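Local coordinates for SRPBCC family protein (Bacillus thuringiensis serovar konkukian, PDB 3F08) that is of unknown function but has the helix-grip fold of Bet v 1-like proteins and probably binds a hydrophobic ligand such as a lipid or polyketide, at residues I57-V62 and S73-P78; V81-S86 and T106-A111; Q16-I21 and I88-G93. The protein carries 5 engineered substitutions. One frame throughout, in Å; residues are numbered along the deposited sequence.

Overall arrangement
From the N terminus, the helix segment 16-21 comes first and waits 66 residues for its partner, 88-93. Within that long loop, contact 1 opens at 57-62 and closes at 73-78, a hairpin nested inside contact 3. Contact 2 opens next at 81-86, before contact 3 closes, and closes only at 106-111, so contacts 2 and 3 cross. Strand 81-92 serves both: it pairs with strand 99-109 along its length, contact 2 taking its first part, while Ile-88 and Val-90 pack against helix 14-21. Contacts 1 and 2 touch through Ser-73, Ile-74, Tyr-84 and Leu-85 on adjacent strands of one antiparallel sheet. Contact 3 lies across the chain's centre from both, about 21 Å from contact 1 between centres.

Contact 1: residues I57-V62 and S73-P78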
loop_
_atom_site.group_PDB
_atom_site.type_symbol
_atom_site.label_atom_id
_atom_site.label_comp_id
_atom_site.label_asym_id
_atom_site.label_seq_id
_atom_site.Cartn_x
_atom_site.Cartn_y
_atom_site.Cartn_z
ATOM N N ILE B 57 14.172 6.969 4.641
ATOM C CA ILE B 57 13.346 6.548 3.525
ATOM C C ILE B 57 13.009 5.067 3.664
ATOM O O ILE B 57 13.901 4.226 3.788
ATOM C CB ILE B 57 14.073 6.799 2.192
ATOM C CG1 ILE B 57 14.437 8.287 2.083
ATOM C CG2 ILE B 57 13.190 6.397 1.028
ATOM C CD1 ILE B 57 15.143 8.660 0.776
ATOM N N GLU B 58 11.718 4.755 3.657
ATOM C CA GLU B 58 11.284 3.375 3.801
ATOM C C GLU B 58 10.365 2.977 2.656
ATOM O O GLU B 58 9.599 3.790 2.141
ATOM C CB GLU B 58 10.584 3.193 5.148
ATOM C CG GLU B 58 11.390 3.770 6.303
ATOM C CD GLU B 58 10.781 3.497 7.661
ATOM O OE1 GLU B 58 9.536 3.420 7.764
ATOM O OE2 GLU B 58 11.554 3.383 8.640
ATOM N N ARG B 59 10.442 1.711 2.274
ATOM C CA ARG B 59 9.657 1.201 1.168
ATOM C C ARG B 59 8.530 0.267 1.602
ATOM O O ARG B 59 8.740 -0.627 2.425
ATOM C CB ARG B 59 10.607 0.492 0.199
ATOM C CG ARG B 59 9.941 -0.419 -0.789
ATOM C CD ARG B 59 10.746 -0.522 -2.069
ATOM N NE ARG B 59 9.870 -0.129 -3.154
ATOM C CZ ARG B 59 10.105 0.864 -3.999
ATOM N NH1 ARG B 59 11.215 1.582 -3.911
ATOM N NH2 ARG B 59 9.201 1.148 -4.919
ATOM N N LEU B 60 7.333 0.502 1.067
ATOM C CA LEU B 60 6.181 -0.344 1.372
ATOM C C LEU B 60 6.361 -1.675 0.638
ATOM O O LEU B 60 6.522 -1.687 -0.588
ATOM C CB LEU B 60 4.880 0.320 0.902
ATOM C CG LEU B 60 3.586 -0.478 1.138
ATOM C CD1 LEU B 60 3.311 -0.566 2.643
ATOM C CD2 LEU B 60 2.412 0.188 0.425
ATOM N N GLU B 61 6.335 -2.788 1.372
ATOM C CA GLU B 61 6.509 -4.102 0.752
ATOM C C GLU B 61 5.196 -4.865 0.624
ATOM O O GLU B 61 4.914 -5.464 -0.417
ATOM C CB GLU B 61 7.496 -4.951 1.557
ATOM C CG GLU B 61 8.930 -4.435 1.597
ATOM C CD GLU B 61 9.627 -4.501 0.247
ATOM O OE1 GLU B 61 9.158 -5.255 -0.635
ATOM O OE2 GLU B 61 10.654 -3.808 0.073
ATOM N N VAL B 62 4.411 -4.862 1.698
ATOM C CA VAL B 62 3.127 -5.543 1.718
ATOM C C VAL B 62 2.130 -4.709 2.503
ATOM O O VAL B 62 2.488 -4.019 3.462
ATOM C CB VAL B 62 3.209 -6.939 2.410
ATOM C CG1 VAL B 62 1.908 -7.694 2.194
ATOM C CG2 VAL B 62 4.385 -7.756 1.859
ATOM N N SER B 73 10.493 -2.035 4.221
ATOM C CA SER B 73 11.924 -2.259 4.218
ATOM C C SER B 73 12.572 -0.891 4.337
ATOM O O SER B 73 11.913 0.131 4.166
ATOM C CB SER B 73 12.348 -2.959 2.918
ATOM O OG SER B 73 11.951 -2.226 1.770
ATOM N N ILE B 74 13.859 -0.858 4.643
ATOM C CA ILE B 74 14.533 0.419 4.766
ATOM C C ILE B 74 15.420 0.689 3.564
ATOM O O ILE B 74 16.252 -0.131 3.186
ATOM C CB ILE B 74 15.352 0.494 6.067
ATOM C CG1 ILE B 74 14.416 0.844 7.234
ATOM C CG2 ILE B 74 16.467 1.521 5.929
ATOM C CD1 ILE B 74 15.113 0.977 8.572
HETATM N N MSE B 75 15.224 1.857 2.966
HETATM C CA MSE B 75 15.986 2.266 1.797
HETATM C C MSE B 75 17.161 3.151 2.216
HETATM O O MSE B 75 18.273 2.998 1.706
HETATM C CB MSE B 75 15.057 3.016 0.843
HETATM C CG MSE B 75 15.460 2.978 -0.617
HETATM SE SE MSE B 75 13.871 2.963 -1.727
HETATM C CE MSE B 75 13.804 1.071 -2.165
ATOM N N ASN B 76 16.906 4.059 3.153
ATOM C CA ASN B 76 17.919 4.982 3.656
ATOM C C ASN B 76 17.737 5.250 5.150
ATOM O O ASN B 76 16.757 5.880 5.555
ATOM C CB ASN B 76 17.853 6.305 2.886
ATOM C CG ASN B 76 18.420 6.191 1.480
ATOM O OD1 ASN B 76 19.637 6.185 1.289
ATOM N ND2 ASN B 76 17.539 6.083 0.491
ATOM N N ALA B 77 18.676 4.767 5.962
ATOM C CA ALA B 77 18.606 4.962 7.408
ATOM C C ALA B 77 19.954 4.795 8.103
ATOM O O ALA B 77 20.855 4.126 7.595
ATOM C CB ALA B 77 17.598 4.002 8.015
ATOM N N PRO B 78 20.104 5.406 9.289
ATOM C CA PRO B 78 21.346 5.331 10.063
ATOM C C PRO B 78 21.409 4.174 11.055
ATOM O O PRO B 78 22.019 4.300 12.112
ATOM C CB PRO B 78 21.380 6.682 10.766
ATOM C CG PRO B 78 19.939 6.853 11.132
ATOM C CD PRO B 78 19.202 6.425 9.861
#
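The guanidinium group of Arg-59 receives the selenomethionine Met-75 at its edge: methyl CE lies near the guanidinium plane, 3.2 Å from NH1. The second flat group, the Glu-61 carboxylate, is met through OE2, whose anti lone pair accepts the hydroxyl of Ser-73. These residues belong to the antiparallel hairpin of strands 55-64 and 69-74 in a Bet v 1-like sheet, and a classic beta bulge interrupts the pairing between Glu-58/Ile-74 and Ile-57/Asn-76: Met-75 and Asn-76 both face Ile-57. Ile-57 O is gripped twice, by Met-75 N at 2.8 Å and Asn-76 N at 3.1 Å, while Ile-57 N returns a bond to Asn-76 O. The Ile-57 and Asn-76 side chains run alongside each other, methyl CD1 standing 3.5 Å from ND2. Bends at chi2 and chi3 turn the end of Met-75 across Arg-59, whose NH2 has its salt bridge with Glu-41. Glu-58, extended beyond CG on the face it shares with Ile-74, is paired through OE1 with Arg-46 on strand 45-49. With chi1 at 56°, Ser-73 OG sits between its own backbone N and carbonyl carbon, 3.4 Å from Arg-59 CB and 2.7 Å from Glu-61 OE2.

Contact 2: residues V81-S86 and T106-A111; sequences VTNYLS and TFTPVA. Engineered in segment 106-111: Ala-111 (natural residue Glu).
Tyr-84 and Phe-107 are brought side by side by unlike first torsions: Tyr-84 holds CG opposite its backbone N (chi1 -172°), whereas Phe-107 tucks CG between its N and carbonyl carbon (chi1 43°). Both side chains point the same way, and Phe-107 CB comes to the edge of the tyrosine ring, near its plane, 3.7 Å from Tyr-84 CD1. At the CD2 end of the phenylalanine ring, Val-81 CG1 approaches obliquely, 3.8 Å from Phe-107 CD2. The two strands are neighbours in the antiparallel sheet of the helix-grip fold, and Val-81, Phe-107 and Pro-109 turn to Ala-117 on the long helix 114-137, while Tyr-84 OH is hydrogen-bonded to Tyr-125 of that helix. A beta bulge interrupts the ladder between the hydrogen-bonded pairs Thr-82/Thr-108 and Leu-85/Thr-106. There Asn-83 takes a left-handed backbone conformation, and its side chain runs alongside Thr-108, ND2 giving a hydrogen bond of 3.0 Å to OG1, which lies slightly out of the amide plane. A water hydrogen-bonded to Thr-106 OG1 at 2.9 Å also lies close to Asn-83 O, at a separation too short for that second bond to be certain. Beyond the bulge, Leu-85 N bonds to Thr-106 O at 2.9 Å, and Thr-106 N returns a bond to Leu-85 O. On the side of Thr-82 and Thr-108, methyl CG2 of Thr-82 rests 3.6 Å from Thr-108 CB and, crossing at a slant, equally close to CG2 of Val-110 in the loop that follows.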
loop_
_atom_site.group_PDB
_atom_site.type_symbol
_atom_site.label_atom_id
_atom_site.label_comp_id
_atom_site.label_asym_id
_atom_site.label_seq_id
_atom_site.Cartn_x
_atom_site.Cartn_y
_atom_site.Cartn_z
ATOM N N VAL B 81 22.088 -2.131 10.266
ATOM C CA VAL B 81 21.471 -3.368 9.821
ATOM C C VAL B 81 21.224 -3.313 8.331
ATOM O O VAL B 81 21.099 -2.236 7.753
ATOM C CB VAL B 81 20.110 -3.618 10.514
ATOM C CG1 VAL B 81 20.310 -3.818 12.014
ATOM C CG2 VAL B 81 19.171 -2.446 10.247
ATOM N N THR B 82 21.156 -4.485 7.717
ATOM C CA THR B 82 20.896 -4.598 6.294
ATOM C C THR B 82 19.844 -5.692 6.136
ATOM O O THR B 82 19.529 -6.387 7.100
ATOM C CB THR B 82 22.176 -4.966 5.515
ATOM O OG1 THR B 82 21.898 -4.946 4.113
ATOM C CG2 THR B 82 22.666 -6.349 5.900
ATOM N N ASN B 83 19.289 -5.843 4.940
ATOM C CA ASN B 83 18.258 -6.853 4.719
ATOM C C ASN B 83 17.117 -6.655 5.716
ATOM O O ASN B 83 16.499 -7.613 6.174
ATOM C CB ASN B 83 18.835 -8.260 4.890
ATOM C CG ASN B 83 19.992 -8.539 3.946
ATOM O OD1 ASN B 83 19.870 -8.385 2.732
ATOM N ND2 ASN B 83 21.120 -8.961 4.505
ATOM N N TYR B 84 16.835 -5.403 6.041
ATOM C CA TYR B 84 15.791 -5.077 7.003
ATOM C C TYR B 84 14.358 -5.159 6.472
ATOM O O TYR B 84 14.027 -4.554 5.454
ATOM C CB TYR B 84 16.028 -3.672 7.541
ATOM C CG TYR B 84 15.110 -3.301 8.677
ATOM C CD1 TYR B 84 15.376 -3.728 9.968
ATOM C CD2 TYR B 84 13.977 -2.514 8.461
ATOM C CE1 TYR B 84 14.551 -3.380 11.024
ATOM C CE2 TYR B 84 13.136 -2.158 9.508
ATOM C CZ TYR B 84 13.433 -2.594 10.795
ATOM O OH TYR B 84 12.633 -2.240 11.858
ATOM N N LEU B 85 13.522 -5.918 7.173
ATOM C CA LEU B 85 12.109 -6.052 6.840
ATOM C C LEU B 85 11.375 -5.924 8.158
ATOM O O LEU B 85 11.785 -6.520 9.147
ATOM C CB LEU B 85 11.779 -7.416 6.240
ATOM C CG LEU B 85 11.805 -7.589 4.725
ATOM C CD1 LEU B 85 11.205 -8.953 4.398
ATOM C CD2 LEU B 85 11.008 -6.488 4.031
ATOM N N SER B 86 10.291 -5.159 8.177
ATOM C CA SER B 86 9.534 -4.975 9.407
ATOM C C SER B 86 8.038 -5.017 9.145
ATOM O O SER B 86 7.562 -4.523 8.128
ATOM C CB SER B 86 9.904 -3.640 10.057
ATOM O OG SER B 86 9.266 -3.484 11.314
ATOM N N THR B 106 13.061 -8.531 10.843
ATOM C CA THR B 106 14.126 -9.465 10.505
ATOM C C THR B 106 15.195 -8.616 9.832
ATOM O O THR B 106 14.886 -7.709 9.054
ATOM C CB THR B 106 13.633 -10.561 9.549
ATOM O OG1 THR B 106 13.112 -9.962 8.361
ATOM C CG2 THR B 106 12.531 -11.376 10.207
ATOM N N PHE B 107 16.454 -8.903 10.132
ATOM C CA PHE B 107 17.540 -8.107 9.587
ATOM C C PHE B 107 18.884 -8.785 9.831
ATOM O O PHE B 107 18.978 -9.756 10.582
ATOM C CB PHE B 107 17.543 -6.750 10.281
ATOM C CG PHE B 107 17.324 -6.851 11.767
ATOM C CD1 PHE B 107 16.031 -6.867 12.296
ATOM C CD2 PHE B 107 18.403 -7.010 12.633
ATOM C CE1 PHE B 107 15.814 -7.056 13.664
ATOM C CE2 PHE B 107 18.202 -7.200 14.002
ATOM C CZ PHE B 107 16.905 -7.222 14.522
ATOM N N THR B 108 19.922 -8.253 9.196
ATOM C CA THR B 108 21.267 -8.780 9.361
ATOM C C THR B 108 22.077 -7.664 9.994
ATOM O O THR B 108 22.113 -6.546 9.481
ATOM C CB THR B 108 21.924 -9.152 8.014
ATOM O OG1 THR B 108 21.063 -10.022 7.269
ATOM C CG2 THR B 108 23.246 -9.869 8.258
ATOM N N PRO B 109 22.712 -7.939 11.140
ATOM C CA PRO B 109 23.513 -6.903 11.798
ATOM C C PRO B 109 24.758 -6.562 10.979
ATOM O O PRO B 109 25.346 -7.430 10.340
ATOM C CB PRO B 109 23.874 -7.544 13.137
ATOM C CG PRO B 109 22.746 -8.498 13.376
ATOM C CD PRO B 109 22.552 -9.109 12.016
ATOM N N VAL B 110 25.152 -5.294 10.997
ATOM C CA VAL B 110 26.333 -4.858 10.265
ATOM C C VAL B 110 27.201 -3.988 11.164
ATOM O O VAL B 110 26.779 -2.910 11.573
ATOM C CB VAL B 110 25.960 -4.030 9.006
ATOM C CG1 VAL B 110 27.225 -3.516 8.327
ATOM C CG2 VAL B 110 25.153 -4.880 8.043
ATOM N N ALA B 111 28.403 -4.467 11.475
ATOM C CA ALA B 111 29.347 -3.727 12.313
ATOM C C ALA B 111 29.012 -3.716 13.810
ATOM O O ALA B 111 29.668 -3.022 14.579
ATOM C CB ALA B 111 29.489 -2.295 11.800
HETATM O O HOH W 1 15.218 -9.753 6.354
#

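Contact 3: residues Q16-I21 and I88-G93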
loop_
_atom_site.group_PDB
_atom_site.type_symbol
_atom_site.label_atom_id
_atom_site.label_comp_id
_atom_site.label_asym_id
_atom_site.label_seq_id
_atom_site.Cartn_x
_atom_site.Cartn_y
_atom_site.Cartn_z
ATOM N N GLN B 16 -10.148 1.384 15.632
ATOM C CA GLN B 16 -9.567 2.683 15.980
ATOM C C GLN B 16 -8.064 2.654 15.738
ATOM O O GLN B 16 -7.516 3.535 15.096
ATOM C CB GLN B 16 -9.777 3.020 17.457
ATOM C CG GLN B 16 -11.201 3.049 17.957
ATOM C CD GLN B 16 -11.244 3.265 19.468
ATOM O OE1 GLN B 16 -10.894 4.344 19.964
ATOM N NE2 GLN B 16 -11.653 2.237 20.206
ATOM N N VAL B 17 -7.405 1.633 16.274
ATOM C CA VAL B 17 -5.965 1.510 16.130
ATOM C C VAL B 17 -5.505 1.419 14.679
ATOM O O VAL B 17 -4.577 2.125 14.282
ATOM C CB VAL B 17 -5.432 0.286 16.893
ATOM C CG1 VAL B 17 -3.905 0.209 16.746
ATOM C CG2 VAL B 17 -5.834 0.386 18.362
ATOM N N TRP B 18 -6.132 0.548 13.893
ATOM C CA TRP B 18 -5.743 0.418 12.493
ATOM C C TRP B 18 -6.081 1.703 11.729
ATOM O O TRP B 18 -5.370 2.085 10.803
ATOM C CB TRP B 18 -6.421 -0.791 11.842
ATOM C CG TRP B 18 -6.040 -0.955 10.393
ATOM C CD1 TRP B 18 -6.849 -0.779 9.305
ATOM C CD2 TRP B 18 -4.738 -1.287 9.877
ATOM N NE1 TRP B 18 -6.129 -0.978 8.142
ATOM C CE2 TRP B 18 -4.834 -1.290 8.465
ATOM C CE3 TRP B 18 -3.503 -1.578 10.470
ATOM C CZ2 TRP B 18 -3.737 -1.578 7.635
ATOM C CZ3 TRP B 18 -2.403 -1.865 9.639
ATOM C CH2 TRP B 18 -2.536 -1.860 8.237
ATOM N N GLN B 19 -7.156 2.378 12.124
ATOM C CA GLN B 19 -7.531 3.628 11.468
ATOM C C GLN B 19 -6.385 4.613 11.663
ATOM O O GLN B 19 -5.980 5.313 10.740
ATOM C CB GLN B 19 -8.793 4.227 12.095
ATOM C CG GLN B 19 -9.933 4.512 11.116
ATOM C CD GLN B 19 -9.502 5.275 9.872
ATOM O OE1 GLN B 19 -9.118 6.448 9.933
ATOM N NE2 GLN B 19 -9.567 4.606 8.731
ATOM N N LEU B 20 -5.870 4.647 12.887
ATOM C CA LEU B 20 -4.779 5.536 13.272
ATOM C C LEU B 20 -3.434 5.175 12.636
ATOM O O LEU B 20 -2.784 6.027 12.024
ATOM C CB LEU B 20 -4.626 5.517 14.801
ATOM C CG LEU B 20 -4.113 6.727 15.594
ATOM C CD1 LEU B 20 -3.009 6.297 16.530
ATOM C CD2 LEU B 20 -3.627 7.813 14.668
ATOM N N ILE B 21 -3.023 3.915 12.765
ATOM C CA ILE B 21 -1.715 3.500 12.264
ATOM C C ILE B 21 -1.630 2.790 10.911
ATOM O O ILE B 21 -0.535 2.583 10.399
ATOM C CB ILE B 21 -1.008 2.612 13.308
ATOM C CG1 ILE B 21 -1.655 1.222 13.352
ATOM C CG2 ILE B 21 -1.137 3.253 14.691
ATOM C CD1 ILE B 21 -0.927 0.237 14.247
ATOM N N ILE B 88 4.170 -4.404 11.072
ATOM C CA ILE B 88 3.412 -3.966 12.226
ATOM C C ILE B 88 2.005 -4.467 11.953
ATOM O O ILE B 88 1.478 -4.296 10.850
ATOM C CB ILE B 88 3.448 -2.427 12.383
ATOM C CG1 ILE B 88 2.604 -2.005 13.586
ATOM C CG2 ILE B 88 2.979 -1.761 11.114
ATOM C CD1 ILE B 88 2.899 -0.576 14.054
ATOM N N GLN B 89 1.401 -5.116 12.940
ATOM C CA GLN B 89 0.067 -5.659 12.755
ATOM C C GLN B 89 -0.832 -5.414 13.951
ATOM O O GLN B 89 -0.384 -5.431 15.094
ATOM C CB GLN B 89 0.147 -7.166 12.481
ATOM C CG GLN B 89 -1.216 -7.827 12.301
ATOM C CD GLN B 89 -1.104 -9.266 11.821
ATOM O OE1 GLN B 89 -0.222 -10.014 12.256
ATOM N NE2 GLN B 89 -2.001 -9.661 10.928
ATOM N N VAL B 90 -2.107 -5.185 13.670
ATOM C CA VAL B 90 -3.092 -4.941 14.713
ATOM C C VAL B 90 -3.961 -6.185 14.834
ATOM O O VAL B 90 -4.839 -6.414 14.012
ATOM C CB VAL B 90 -3.979 -3.730 14.358
ATOM C CG1 VAL B 90 -5.043 -3.540 15.420
ATOM C CG2 VAL B 90 -3.120 -2.476 14.231
ATOM N N LYS B 91 -3.695 -6.995 15.851
ATOM C CA LYS B 91 -4.455 -8.212 16.080
ATOM C C LYS B 91 -5.590 -7.970 17.065
ATOM O O LYS B 91 -5.630 -6.954 17.756
ATOM C CB LYS B 91 -3.539 -9.312 16.621
ATOM C CG LYS B 91 -2.407 -9.669 15.675
ATOM C CD LYS B 91 -1.572 -10.834 16.194
ATOM C CE LYS B 91 -0.616 -11.331 15.116
ATOM N NZ LYS B 91 0.193 -12.504 15.554
ATOM N N GLU B 92 -6.520 -8.913 17.120
ATOM C CA GLU B 92 -7.655 -8.807 18.020
ATOM C C GLU B 92 -7.194 -8.665 19.469
ATOM O O GLU B 92 -6.299 -9.383 19.913
ATOM C CB GLU B 92 -8.534 -10.052 17.898
ATOM C CG GLU B 92 -9.325 -10.168 16.601
ATOM C CD GLU B 92 -8.455 -10.295 15.359
ATOM O OE1 GLU B 92 -7.305 -10.796 15.460
ATOM O OE2 GLU B 92 -8.938 -9.909 14.267
ATOM N N GLY B 93 -7.805 -7.736 20.201
ATOM C CA GLY B 93 -7.454 -7.546 21.596
ATOM C C GLY B 93 -8.263 -8.528 22.427
ATOM O O GLY B 93 -9.000 -9.342 21.871
#
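Val-90 reaches from the strand into three side chains of helix 14-21, and its two branches divide the work. From CB, branch CG1 extends opposite the backbone N (chi1 177°) and lies against Val-17, 4.1 Å from both CB and CG1 of that residue. Branch CG2 does more. It meets Val-17 CG1 at 3.8 Å. It also stands at the edge of the Trp-18 indole near its plane, 3.9 Å from CE3. Against Ile-21 CD1 it presses to 3.5 Å, tighter than usual for two methyl carbons. Ile-21 carries CG1 between its backbone N and carbonyl carbon (chi1 74°) and then extends, which puts CD1 against Val-90 CG2; the same CD1 touches Ile-88 CD1 at 3.9 Å. The contact is wholly apolar and buried. Trp-18 NE1 bonds to Asp-65 OD1; separately, Arg-44 of the second subunit makes a cation-pi contact with the indole and bonds to Trp-18 O. Helix segment 16-21 runs nearly antiparallel to strand 88-92, their axes 9.0 Å apart at closest approach, with Val-17 also touching Val-101 of strand 99-109, and Phe-136 and Leu-132 of helix 114-137 packing on Val-17 and Ile-21 respectively.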